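Long-range contacts in phosphatidylinositol-specific phospholipase C1 (Streptomyces antibioticus, PDB 3H4X), which belongs to the phosphoinositide phospholipase C family and folds as a TIM barrel of parallel strands ringed by helices: residues 38-43 against 59-64; 119-124 against 187-192; 238-243 against 269-274; 260-265 against 285-290. All coordinates share one frame; numbering follows the deposited sequence. Where two conformers were deposited one is given.

Interaction 1. Residues 38-43 against 59-64; sequences NAYEKE and LELDLW. With EOH (ethanol), chain T.
Y40 turns one edge of its ring to the strand, with E60 O lying in the ring plane 3.5 Å from Y40 CD2; L61 CA and the amide N of D62 approach obliquely, and one face is covered toward its rim by CG of the next residue, E41. The setting is a TIM barrel, in which the loop after strand 31-36 folds back on the neighbouring parallel strand 58-64. That return is made by a type I beta turn from N38 to E41, whose middle residues are A39 and Y40.

The carbonyl of E60 serves both of them. Besides meeting the Y40 edge, E60 O accepts a hydrogen bond from A39 N at 2.9 Å, with the donor in the carbonyl plane and an N-H...O angle of 148°. Beneath the turn, A39 CB packs on L59 CD2 at 3.8 Å, and Y40 CB rests on L61 CD2 at the same separation of 3.8 Å. Helix 48-52 lies against both leucines through F48.

Y40 CG sits between its own backbone N and carbonyl carbon (chi1 60°), which carries the ring across the strand to D62. Y40 also touches H76 and V74. Farther along the loop, K42 belongs to a pocket for an acetyl group with N83 and D101, and its NZ forms a salt bridge with D101. At the far end of the ring Y40 OH donates to D62 OD2 over 2.6 Å, reaching this oxygen on its anti side and 29° out of the carboxylate plane.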
loop_
_atom_site.group_PDB
_atom_site.type_symbol
_atom_site.label_atom_id
_atom_site.label_comp_id
_atom_site.label_asym_id
_atom_site.label_seq_id
_atom_site.Cartn_x
_atom_site.Cartn_y
_atom_site.Cartn_z
ATOM N N ASN A 38 8.191 5.485 2.989
ATOM C CA ASN A 38 8.433 6.881 2.610
ATOM C C ASN A 38 9.250 7.031 1.326
ATOM O O ASN A 38 10.272 7.723 1.299
ATOM C CB ASN A 38 9.118 7.636 3.752
ATOM C CG ASN A 38 8.151 8.071 4.827
ATOM O OD1 ASN A 38 7.013 7.606 4.889
ATOM N ND2 ASN A 38 8.599 8.980 5.683
ATOM N N ALA A 39 8.772 6.395 0.259
ATOM C CA ALA A 39 9.495 6.316 -1.009
ATOM C C ALA A 39 9.483 7.629 -1.793
ATOM O O ALA A 39 10.187 7.769 -2.794
ATOM C CB ALA A 39 8.922 5.192 -1.856
ATOM N N TYR A 40 8.685 8.582 -1.325
ATOM C CA TYR A 40 8.546 9.886 -1.970
ATOM C C TYR A 40 9.589 10.873 -1.447
ATOM O O TYR A 40 9.628 12.024 -1.876
ATOM C CB TYR A 40 7.149 10.450 -1.685
ATOM C CG TYR A 40 6.924 10.623 -0.204
ATOM C CD1 TYR A 40 7.278 11.801 0.433
ATOM C CD2 TYR A 40 6.421 9.587 0.567
ATOM C CE1 TYR A 40 7.108 11.957 1.794
ATOM C CE2 TYR A 40 6.246 9.726 1.930
ATOM C CZ TYR A 40 6.594 10.921 2.541
ATOM O OH TYR A 40 6.445 11.105 3.898
ATOM N N GLU A 41 10.426 10.433 -0.514
ATOM C CA GLU A 41 11.422 11.328 0.070
ATOM C C GLU A 41 12.653 11.463 -0.820
ATOM O O GLU A 41 13.259 10.471 -1.224
ATOM C CB GLU A 41 11.811 10.869 1.475
ATOM C CG GLU A 41 10.675 11.018 2.474
ATOM C CD GLU A 41 11.120 10.862 3.908
ATOM O OE1 GLU A 41 11.898 9.927 4.193
ATOM O OE2 GLU A 41 10.684 11.675 4.749
ATOM N N LYS A 42 13.019 12.707 -1.109
ATOM C CA LYS A 42 14.128 12.997 -2.009
ATOM C C LYS A 42 15.450 12.400 -1.515
ATOM O O LYS A 42 16.322 12.064 -2.315
ATOM C CB LYS A 42 14.243 14.509 -2.229
ATOM C CG LYS A 42 13.079 15.094 -3.026
ATOM C CD LYS A 42 13.052 16.620 -2.998
ATOM C CE LYS A 42 12.437 17.152 -1.711
ATOM N NZ LYS A 42 12.276 18.633 -1.747
ATOM N N GLU A 43 15.584 12.254 -0.201
ATOM C CA GLU A 43 16.788 11.674 0.392
ATOM C C GLU A 43 16.962 10.200 0.026
ATOM O O GLU A 43 18.087 9.697 -0.041
ATOM C CB GLU A 43 16.761 11.837 1.913
ATOM C CG GLU A 43 17.983 11.299 2.634
ATOM C CD GLU A 43 17.844 11.375 4.142
ATOM O OE1 GLU A 43 16.701 11.510 4.629
ATOM O OE2 GLU A 43 18.877 11.300 4.843
ATOM N N LEU A 59 5.761 0.630 -2.413
ATOM C CA LEU A 59 6.277 1.976 -2.215
ATOM C C LEU A 59 5.265 2.720 -1.375
ATOM O O LEU A 59 4.077 2.737 -1.700
ATOM C CB LEU A 59 6.456 2.690 -3.553
ATOM C CG LEU A 59 7.426 2.033 -4.534
ATOM C CD1 LEU A 59 7.372 2.748 -5.871
ATOM C CD2 LEU A 59 8.845 2.007 -3.988
ATOM N N GLU A 60 5.725 3.344 -0.298
ATOM C CA GLU A 60 4.807 3.992 0.623
ATOM C C GLU A 60 4.789 5.506 0.448
ATOM O O GLU A 60 5.835 6.140 0.267
ATOM C CB GLU A 60 5.162 3.602 2.048
ATOM C CG GLU A 60 4.166 4.051 3.088
ATOM C CD GLU A 60 4.570 3.599 4.469
ATOM O OE1 GLU A 60 5.613 2.917 4.588
ATOM O OE2 GLU A 60 3.851 3.921 5.434
ATOM N N LEU A 61 3.579 6.060 0.503
ATOM C CA LEU A 61 3.316 7.487 0.326
ATOM C C LEU A 61 2.498 8.016 1.491
ATOM O O LEU A 61 1.556 7.355 1.937
ATOM C CB LEU A 61 2.489 7.718 -0.939
ATOM C CG LEU A 61 3.054 7.266 -2.278
ATOM C CD1 LEU A 61 2.071 7.561 -3.396
ATOM C CD2 LEU A 61 4.380 7.948 -2.539
ATOM N N ASP A 62 2.838 9.216 1.957
ATOM C CA ASP A 62 2.078 9.910 3.000
ATOM C C ASP A 62 1.268 11.039 2.369
ATOM O O ASP A 62 1.843 11.942 1.755
ATOM C CB ASP A 62 3.020 10.492 4.056
ATOM C CG ASP A 62 3.718 9.426 4.880
ATOM O OD1 ASP A 62 3.129 8.349 5.105
ATOM O OD2 ASP A 62 4.860 9.668 5.316
ATOM N N LEU A 63 -0.055 10.980 2.515
ATOM C CA LEU A 63 -0.957 11.977 1.940
ATOM C C LEU A 63 -1.701 12.740 3.015
ATOM O O LEU A 63 -2.023 12.201 4.074
ATOM C CB LEU A 63 -1.997 11.326 1.030
ATOM C CG LEU A 63 -1.504 10.627 -0.228
ATOM C CD1 LEU A 63 -2.698 10.219 -1.080
ATOM C CD2 LEU A 63 -0.541 11.504 -1.019
ATOM N N TRP A 64 -2.011 13.993 2.708
ATOM C CA TRP A 64 -2.777 14.851 3.603
ATOM C C TRP A 64 -4.009 15.375 2.878
ATOM O O TRP A 64 -3.893 15.955 1.794
ATOM C CB TRP A 64 -1.925 16.025 4.079
ATOM C CG TRP A 64 -0.673 15.618 4.780
ATOM C CD1 TRP A 64 0.459 15.102 4.213
ATOM C CD2 TRP A 64 -0.412 15.710 6.183
ATOM N NE1 TRP A 64 1.402 14.856 5.182
ATOM C CE2 TRP A 64 0.893 15.224 6.400
ATOM C CE3 TRP A 64 -1.158 16.154 7.280
ATOM C CZ2 TRP A 64 1.468 15.173 7.667
ATOM C CZ3 TRP A 64 -0.582 16.103 8.535
ATOM C CH2 TRP A 64 0.716 15.615 8.718
HETATM C C1 EOH T . 2.609 1.663 8.961
HETATM C C2 EOH T . 2.710 2.350 10.321
HETATM O O EOH T . 3.624 2.064 8.063
#

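Interaction 2. Residues 119-124 against 187-192; sequences PGHRPI and GKFLFE
H121 lays the face of its imidazole over G187: G187 CA stands 3.6 Å from the ring centroid and close to the ring normal, a CH-pi contact with a residue that has no side chain to intervene. This is the entry to two adjacent parallel strands of the TIM barrel, 124-130 and 189-195, and the loops leading into them are already paired before the strands begin. G187 N donates to H121 O over 2.7 Å in an almost straight bond. Next along, I124 N donates to K188 O, and L190 N in turn to I124 O over 2.9 Å, so that the amide and carbonyl of I124 straddle F189 as expected of a parallel bridge. CA-H...O contacts from P123 and F189 accompany these two bonds.

Side chains continue the same pairing. The rings of H121 and F189 meet obliquely, their centroids 5.1 Å apart, with H121 CE1 placed over one F189 face toward the rim. I124 CB reaches F189 CD1 at 4.0 Å, and P123 CB makes a looser contact with L190 CD1.

Farther out, helix 104-117 covers this side: W114 meets both H121 and I124, and M111 touches F189. R122 directs its guanidinium to the carbonyls of L52 and A56, while I124 CD1 lies over the centre of that flat group. H121 is gripped at both nitrogens. NE2 is hydrogen-bonded to H115 ND1, and ND1 donates over 2.8 Å to R122 O, which lies in the imidazole plane although the donor stands 43° out of the carbonyl plane.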
loop_
_atom_site.group_PDB
_atom_site.type_symbol
_atom_site.label_atom_id
_atom_site.label_comp_id
_atom_site.label_asym_id
_atom_site.label_seq_id
_atom_site.Cartn_x
_atom_site.Cartn_y
_atom_site.Cartn_z
ATOM N N PRO A 119 6.004 -1.441 -20.275
ATOM C CA PRO A 119 4.946 -2.429 -20.437
ATOM C C PRO A 119 5.326 -3.739 -19.759
ATOM O O PRO A 119 6.465 -4.186 -19.866
ATOM C CB PRO A 119 4.862 -2.614 -21.960
ATOM C CG PRO A 119 6.134 -2.048 -22.504
ATOM C CD PRO A 119 6.521 -0.958 -21.566
ATOM N N GLY A 120 4.378 -4.337 -19.047
ATOM C CA GLY A 120 4.612 -5.618 -18.399
ATOM C C GLY A 120 5.457 -5.537 -17.142
ATOM O O GLY A 120 6.003 -6.545 -16.696
ATOM N N HIS A 121 5.553 -4.343 -16.558
ATOM C CA HIS A 121 6.337 -4.163 -15.339
ATOM C C HIS A 121 5.811 -5.021 -14.191
ATOM O O HIS A 121 4.662 -5.460 -14.200
ATOM C CB HIS A 121 6.401 -2.686 -14.921
ATOM C CG HIS A 121 5.066 -2.060 -14.636
ATOM N ND1 HIS A 121 4.371 -2.275 -13.462
ATOM C CD2 HIS A 121 4.318 -1.193 -15.360
ATOM C CE1 HIS A 121 3.247 -1.578 -13.487
ATOM N NE2 HIS A 121 3.192 -0.911 -14.625
ATOM N N ARG A 122 6.661 -5.266 -13.205
ATOM C CA ARG A 122 6.241 -5.974 -12.004
ATOM C C ARG A 122 5.043 -5.270 -11.371
ATOM O O ARG A 122 4.932 -4.046 -11.432
ATOM C CB ARG A 122 7.386 -6.003 -10.998
ATOM C CG ARG A 122 7.643 -4.645 -10.352
ATOM C CD ARG A 122 8.999 -4.581 -9.680
ATOM N NE ARG A 122 9.140 -3.373 -8.876
ATOM C CZ ARG A 122 9.487 -2.179 -9.349
ATOM N NH1 ARG A 122 9.738 -2.004 -10.641
ATOM N NH2 ARG A 122 9.585 -1.149 -8.521
ATOM N N PRO A 123 4.141 -6.032 -10.743
ATOM C CA PRO A 123 3.058 -5.360 -10.028
ATOM C C PRO A 123 3.628 -4.559 -8.861
ATOM O O PRO A 123 4.539 -5.026 -8.172
ATOM C CB PRO A 123 2.195 -6.518 -9.522
ATOM C CG PRO A 123 3.129 -7.685 -9.461
ATOM C CD PRO A 123 4.093 -7.498 -10.595
ATOM N N ILE A 124 3.096 -3.363 -8.642
ATOM C CA ILE A 124 3.589 -2.495 -7.584
ATOM C C ILE A 124 2.433 -2.077 -6.694
ATOM O O ILE A 124 1.395 -1.622 -7.176
ATOM C CB ILE A 124 4.308 -1.253 -8.154
ATOM C CG1 ILE A 124 5.584 -1.683 -8.887
ATOM C CG2 ILE A 124 4.619 -0.256 -7.046
ATOM C CD1 ILE A 124 6.250 -0.577 -9.673
ATOM N N GLY A 187 2.205 -5.183 -15.214
ATOM C CA GLY A 187 1.677 -3.909 -15.669
ATOM C C GLY A 187 0.553 -3.346 -14.814
ATOM O O GLY A 187 -0.192 -2.483 -15.272
ATOM N N LYS A 188 0.430 -3.820 -13.572
ATOM C CA LYS A 188 -0.618 -3.334 -12.673
ATOM C C LYS A 188 -0.077 -2.599 -11.457
ATOM O O LYS A 188 1.003 -2.902 -10.943
ATOM C CB LYS A 188 -1.510 -4.483 -12.194
ATOM C CG LYS A 188 -2.240 -5.207 -13.310
ATOM C CD LYS A 188 -3.299 -4.334 -13.963
ATOM C CE LYS A 188 -3.940 -5.063 -15.141
ATOM N NZ LYS A 188 -5.033 -4.274 -15.764
ATOM N N PHE A 189 -0.868 -1.634 -11.003
ATOM C CA PHE A 189 -0.682 -1.008 -9.707
ATOM C C PHE A 189 -1.823 -1.425 -8.804
ATOM O O PHE A 189 -2.969 -1.561 -9.246
ATOM C CB PHE A 189 -0.716 0.515 -9.824
ATOM C CG PHE A 189 0.426 1.095 -10.602
ATOM C CD1 PHE A 189 1.721 1.052 -10.111
ATOM C CD2 PHE A 189 0.201 1.711 -11.819
ATOM C CE1 PHE A 189 2.771 1.599 -10.836
ATOM C CE2 PHE A 189 1.246 2.260 -12.542
ATOM C CZ PHE A 189 2.530 2.202 -12.050
ATOM N N LEU A 190 -1.506 -1.604 -7.530
ATOM C CA LEU A 190 -2.514 -1.802 -6.509
ATOM C C LEU A 190 -2.309 -0.726 -5.456
ATOM O O LEU A 190 -1.212 -0.174 -5.330
ATOM C CB LEU A 190 -2.397 -3.197 -5.890
ATOM C CG LEU A 190 -2.615 -4.367 -6.860
ATOM C CD1 LEU A 190 -1.327 -4.749 -7.585
ATOM C CD2 LEU A 190 -3.182 -5.575 -6.140
ATOM N N PHE A 191 -3.364 -0.427 -4.706
ATOM C CA PHE A 191 -3.289 0.569 -3.650
ATOM C C PHE A 191 -3.770 -0.020 -2.335
ATOM O O PHE A 191 -4.775 -0.732 -2.300
ATOM C CB PHE A 191 -4.144 1.791 -3.997
ATOM C CG PHE A 191 -3.589 2.621 -5.112
ATOM C CD1 PHE A 191 -2.806 3.728 -4.841
ATOM C CD2 PHE A 191 -3.844 2.294 -6.432
ATOM C CE1 PHE A 191 -2.277 4.489 -5.862
ATOM C CE2 PHE A 191 -3.319 3.055 -7.457
ATOM C CZ PHE A 191 -2.536 4.155 -7.169
ATOM N N GLU A 192 -3.045 0.289 -1.265
ATOM C CA GLU A 192 -3.417 -0.054 0.106
ATOM C C GLU A 192 -3.607 1.249 0.875
ATOM O O GLU A 192 -2.813 2.174 0.719
ATOM C CB GLU A 192 -2.295 -0.863 0.769
ATOM C CG GLU A 192 -2.483 -1.079 2.270
ATOM C CD GLU A 192 -1.201 -1.456 3.008
ATOM O OE1 GLU A 192 -0.123 -1.573 2.379
ATOM O OE2 GLU A 192 -1.282 -1.627 4.246
#

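Interaction 3. Residues 238-243 against 269-274; sequences AAPGDP and GSIDTS
S270 meets the other loop through its backbone, S270 O lying 3.5 Å from P240 CB, while its hydroxyl is hydrogen-bonded to N268.

I271 follows and carries most of the contact. Its CG1 branch lies anti to the carbonyl carbon (chi1 -60°) and runs on, extended, across the backbone of A239 and P240. Along this arm CG1 comes to 3.8 Å from P240 N, and CD1 at the end lies 3.7 Å from A239 N and 3.9 Å from A238 CB. The shorter branch, CG2, faces A239 O. Y266 of helix 263-266 touches both I271 and A238, bringing an aromatic residue to the same apolar patch.

The two segments are excursions from the TIM barrel: residues 238-243 follow strand 232-236, and residues 269-274 lie between helices 263-266 and 274-278. Packing near the surface joins them, without a direct hydrogen bond.

At D272 the link passes to water. One water accepts from both D272 N and G241 N, each at 2.9 Å, and so bridges the two amides; a second lies 2.7 Å from D272 O, with a weak, longer approach to G241 O. G241 and D242 also belong, with E245, to a pocket for an acetyl group.

T273 is hydrogen-bonded through OG1 to A315 O. Beyond it S274 folds back on D272 at the approach to helix 274-278: its OG donates to D272 OD1 over 2.7 Å on the syn side of the carboxylate, and its N adds a weak capping bond to the same oxygen.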
loop_
_atom_site.group_PDB
_atom_site.type_symbol
_atom_site.label_atom_id
_atom_site.label_comp_id
_atom_site.label_asym_id
_atom_site.label_seq_id
_atom_site.Cartn_x
_atom_site.Cartn_y
_atom_site.Cartn_z
ATOM N N ALA A 238 -0.788 -4.666 14.329
ATOM C CA ALA A 238 -0.717 -6.110 14.504
ATOM C C ALA A 238 -1.546 -6.534 15.705
ATOM O O ALA A 238 -1.447 -5.936 16.780
ATOM C CB ALA A 238 0.723 -6.543 14.681
ATOM N N ALA A 239 -2.355 -7.570 15.521
ATOM C CA ALA A 239 -3.234 -8.055 16.576
ATOM C C ALA A 239 -3.470 -9.548 16.414
ATOM O O ALA A 239 -3.398 -10.069 15.300
ATOM C CB ALA A 239 -4.563 -7.310 16.541
ATOM N N PRO A 240 -3.760 -10.243 17.525
ATOM C CA PRO A 240 -4.060 -11.670 17.470
ATOM C C PRO A 240 -5.472 -11.938 16.955
ATOM O O PRO A 240 -6.295 -11.023 16.869
ATOM C CB PRO A 240 -3.947 -12.103 18.934
ATOM C CG PRO A 240 -4.330 -10.892 19.693
ATOM C CD PRO A 240 -3.764 -9.734 18.909
ATOM N N GLY A 241 -5.742 -13.192 16.612
ATOM C CA GLY A 241 -7.057 -13.586 16.128
ATOM C C GLY A 241 -7.389 -12.917 14.809
ATOM O O GLY A 241 -6.515 -12.693 13.973
ATOM N N ASP A 242 -8.664 -12.614 14.610
ATOM C CA ASP A 242 -9.095 -11.888 13.424
ATOM C C ASP A 242 -9.136 -10.412 13.795
ATOM O O ASP A 242 -9.997 -9.994 14.567
ATOM C CB ASP A 242 -10.477 -12.370 12.983
ATOM C CG ASP A 242 -10.945 -11.716 11.701
ATOM O OD1 ASP A 242 -10.448 -10.621 11.363
ATOM O OD2 ASP A 242 -11.820 -12.299 11.029
ATOM N N PRO A 243 -8.193 -9.614 13.268
ATOM C CA PRO A 243 -8.125 -8.216 13.686
ATOM C C PRO A 243 -9.386 -7.431 13.357
ATOM O O PRO A 243 -9.625 -6.377 13.941
ATOM C CB PRO A 243 -6.935 -7.673 12.888
ATOM C CG PRO A 243 -6.098 -8.873 12.591
ATOM C CD PRO A 243 -7.085 -9.976 12.365
ATOM N N GLY A 269 5.313 -14.110 19.174
ATOM C CA GLY A 269 4.677 -15.294 19.743
ATOM C C GLY A 269 3.189 -15.170 20.010
ATOM O O GLY A 269 2.517 -16.171 20.255
ATOM N N SER A 270 2.668 -13.949 19.959
ATOM C CA SER A 270 1.279 -13.696 20.345
ATOM C C SER A 270 0.285 -13.834 19.195
ATOM O O SER A 270 -0.924 -13.862 19.420
ATOM C CB SER A 270 1.145 -12.302 20.954
ATOM O OG SER A 270 1.469 -11.304 20.005
ATOM N N ILE A 271 0.792 -13.919 17.970
ATOM C CA ILE A 271 -0.057 -13.902 16.785
ATOM C C ILE A 271 0.235 -15.084 15.873
ATOM O O ILE A 271 1.385 -15.349 15.537
ATOM C CB ILE A 271 0.131 -12.593 15.993
ATOM C CG1 ILE A 271 -0.236 -11.395 16.873
ATOM C CG2 ILE A 271 -0.697 -12.615 14.713
ATOM C CD1 ILE A 271 0.229 -10.060 16.326
ATOM N N ASP A 272 -0.818 -15.788 15.473
ATOM C CA ASP A 272 -0.695 -16.889 14.532
ATOM C C ASP A 272 -0.737 -16.335 13.110
ATOM O O ASP A 272 -1.809 -16.124 12.549
ATOM C CB ASP A 272 -1.835 -17.886 14.736
ATOM C CG ASP A 272 -1.805 -19.020 13.733
ATOM O OD1 ASP A 272 -0.831 -19.107 12.957
ATOM O OD2 ASP A 272 -2.756 -19.833 13.726
ATOM N N THR A 273 0.427 -16.092 12.522
ATOM C CA THR A 273 0.454 -15.458 11.208
ATOM C C THR A 273 0.053 -16.405 10.076
ATOM O O THR A 273 -0.241 -15.951 8.975
ATOM C CB THR A 273 1.817 -14.817 10.903
ATOM O OG1 THR A 273 2.847 -15.793 11.074
ATOM C CG2 THR A 273 2.077 -13.638 11.834
ATOM N N SER A 274 0.019 -17.712 10.336
ATOM C CA SER A 274 -0.404 -18.659 9.304
ATOM C C SER A 274 -1.854 -18.411 8.889
ATOM O O SER A 274 -2.250 -18.717 7.767
ATOM C CB SER A 274 -0.216 -20.108 9.763
ATOM O OG SER A 274 -1.201 -20.485 10.706
HETATM O O HOH W 1 -3.996 -15.013 13.693
HETATM O O HOH W 2 -3.485 -15.066 16.478
#

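Interaction 4. Residues 260-265 against 285-290; sequences DGDAAT and MTDAHN. Unlike the reference sequence in segment 260-265: A264 (reference Pro). With EOH (ethanol), chain J.
G261 and D262 run parallel to M285 and T286, T286 N donating to G261 O at 2.9 Å and A263 N to T286 O at 2.9 Å, both bonds nearly straight. The second bond continues the pairing into the first turn of helix 263-266. There A263 points its methyl toward residues 285-290, where it packs on M285 CB at 3.8 Å and on A288; L312 of helix 302-314 touches all three of these residues.

T286 divides its branches between two kinds of contact. With OG1 set between its backbone N and carbonyl carbon (chi1 56°), CG2 is directed to D260 OD1, 3.4 Å away, and OG1 sits between two waters. It accepts from one that also donates to D260 OD1, and donates over 2.7 Å to another, which in turn gives its protons to D262 OD1 and D287 OD2. That water thus mediates between two carboxylates whose oxygens, D262 OD1 and D287 OD2, are 4.3 Å apart. A third water accepts from A264 N and donates to D262 OD1 and D287 O. The remaining oxygen of D260, OD2, forms a salt bridge with K127.

D262 is the N-cap of helix 263-266, its side chain accepting from T265 N, although the position of OD2 is less certain. Here strand 258-262 passes directly into a capped helix beside its parallel neighbour 282-286, one of the strand-to-helix junctions of this TIM barrel.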
loop_
_atom_site.group_PDB
_atom_site.type_symbol
_atom_site.label_atom_id
_atom_site.label_comp_id
_atom_site.label_asym_id
_atom_site.label_seq_id
_atom_site.Cartn_x
_atom_site.Cartn_y
_atom_site.Cartn_z
ATOM N N ASP A 260 -1.743 -4.806 8.110
ATOM C CA ASP A 260 -0.498 -4.057 8.096
ATOM C C ASP A 260 -0.083 -3.821 9.539
ATOM O O ASP A 260 -0.833 -3.223 10.316
ATOM C CB ASP A 260 -0.750 -2.734 7.367
ATOM C CG ASP A 260 0.509 -1.956 7.089
ATOM O OD1 ASP A 260 1.232 -1.638 8.050
ATOM O OD2 ASP A 260 0.765 -1.650 5.904
ATOM N N GLY A 261 1.093 -4.309 9.920
ATOM C CA GLY A 261 1.508 -4.200 11.311
ATOM C C GLY A 261 2.990 -4.421 11.497
ATOM O O GLY A 261 3.701 -4.821 10.575
ATOM N N ASP A 262 3.450 -4.168 12.715
ATOM C CA ASP A 262 4.860 -4.220 13.068
ATOM C C ASP A 262 5.431 -5.640 12.992
ATOM O O ASP A 262 4.901 -6.568 13.609
ATOM C CB ASP A 262 5.018 -3.665 14.482
ATOM C CG ASP A 262 6.443 -3.684 14.954
ATOM O OD1 ASP A 262 7.266 -2.952 14.372
ATOM O OD2 ASP A 262 6.734 -4.438 15.907
ATOM N N ALA A 263 6.528 -5.799 12.251
ATOM C CA ALA A 263 7.141 -7.116 12.056
ATOM C C ALA A 263 7.536 -7.801 13.367
ATOM O O ALA A 263 7.232 -8.979 13.577
ATOM C CB ALA A 263 8.349 -7.014 11.134
ATOM N N ALA A 264 8.226 -7.076 14.242
ATOM C CA ALA A 264 8.657 -7.667 15.505
ATOM C C ALA A 264 7.455 -8.174 16.299
ATOM O O ALA A 264 7.509 -9.239 16.922
ATOM C CB ALA A 264 9.459 -6.663 16.320
ATOM N N THR A 265 6.366 -7.415 16.271
ATOM C CA THR A 265 5.146 -7.811 16.961
ATOM C C THR A 265 4.570 -9.101 16.374
ATOM O O THR A 265 4.203 -10.021 17.113
ATOM C CB THR A 265 4.101 -6.679 16.946
ATOM O OG1 THR A 265 4.668 -5.504 17.542
ATOM C CG2 THR A 265 2.859 -7.080 17.722
ATOM N N MET A 285 4.346 -6.418 6.773
ATOM C CA MET A 285 5.103 -6.331 8.015
ATOM C C MET A 285 6.086 -5.170 7.943
ATOM O O MET A 285 7.019 -5.173 7.134
ATOM C CB MET A 285 5.843 -7.633 8.303
ATOM C CG MET A 285 4.938 -8.835 8.476
ATOM S SD MET A 285 5.810 -10.141 9.347
ATOM C CE MET A 285 4.557 -11.423 9.407
ATOM N N THR A 286 5.862 -4.178 8.796
ATOM C CA THR A 286 6.626 -2.939 8.763
ATOM C C THR A 286 7.819 -2.969 9.721
ATOM O O THR A 286 7.881 -3.783 10.644
ATOM C CB THR A 286 5.724 -1.724 9.074
ATOM O OG1 THR A 286 5.078 -1.915 10.336
ATOM C CG2 THR A 286 4.656 -1.552 7.996
ATOM N N ASP A 287 8.762 -2.065 9.493
ATOM C CA ASP A 287 9.980 -2.003 10.296
ATOM C C ASP A 287 10.618 -3.380 10.431
ATOM O O ASP A 287 10.932 -3.834 11.533
ATOM C CB ASP A 287 9.692 -1.381 11.662
ATOM C CG ASP A 287 9.378 0.098 11.564
ATOM O OD1 ASP A 287 10.121 0.812 10.863
ATOM O OD2 ASP A 287 8.388 0.547 12.170
ATOM N N ALA A 288 10.813 -4.032 9.291
ATOM C CA ALA A 288 11.380 -5.375 9.247
ATOM C C ALA A 288 12.732 -5.466 9.952
ATOM O O ALA A 288 13.105 -6.519 10.466
ATOM C CB ALA A 288 11.507 -5.844 7.807
ATOM N N HIS A 289 13.462 -4.358 9.977
ATOM C CA HIS A 289 14.786 -4.333 10.588
ATOM C C HIS A 289 14.751 -4.459 12.113
ATOM O O HIS A 289 15.754 -4.831 12.733
ATOM C CB HIS A 289 15.505 -3.045 10.195
ATOM C CG HIS A 289 14.803 -1.805 10.649
ATOM N ND1 HIS A 289 13.572 -1.422 10.159
ATOM C CD2 HIS A 289 15.158 -0.863 11.554
ATOM C CE1 HIS A 289 13.202 -0.296 10.740
ATOM N NE2 HIS A 289 14.146 0.065 11.590
ATOM N N ASN A 290 13.605 -4.153 12.716
ATOM C CA ASN A 290 13.479 -4.170 14.175
ATOM C C ASN A 290 13.162 -5.543 14.753
ATOM O O ASN A 290 13.083 -5.707 15.968
ATOM C CB ASN A 290 12.433 -3.161 14.650
ATOM C CG ASN A 290 12.952 -1.740 14.662
ATOM O OD1 ASN A 290 12.176 -0.787 14.643
ATOM N ND2 ASN A 290 14.271 -1.590 14.694
HETATM C C1 EOH J . 9.263 -2.764 15.986
HETATM C C2 EOH J . 8.584 -2.854 17.346
HETATM O O EOH J . 9.329 -1.440 15.504
HETATM O O HOH W 3 2.372 -1.139 10.469
HETATM O O HOH W 4 9.431 -4.534 13.758
HETATM O O HOH W 5 6.350 -1.047 12.614
#

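Interactions 1, 2 and 4 all draw on the one closed sheet, whereas interaction 3 joins loops outside it. Strand 58-64 of interaction 1 pairs with strand 124-130, which begins at I124 of interaction 2, and the two contacts meet where L59 CD1 packs on I124 CG2 at 4.2 Å. Across the barrel, interactions 2 and 4 have centres about 23 Å apart, yet E192 OE2 comes within 2.6 Å of D260 OD2; K127 forms a salt bridge with D260 and a long, weak ion pair with E60 of interaction 1. Interaction 3 leans on interaction 4, with A238 CB 3.8 Å from T265 CG2. The acetyl pockets holding K42 and G241-D242 belong to interactions 1 and 3, whose centres lie about 28 Å apart.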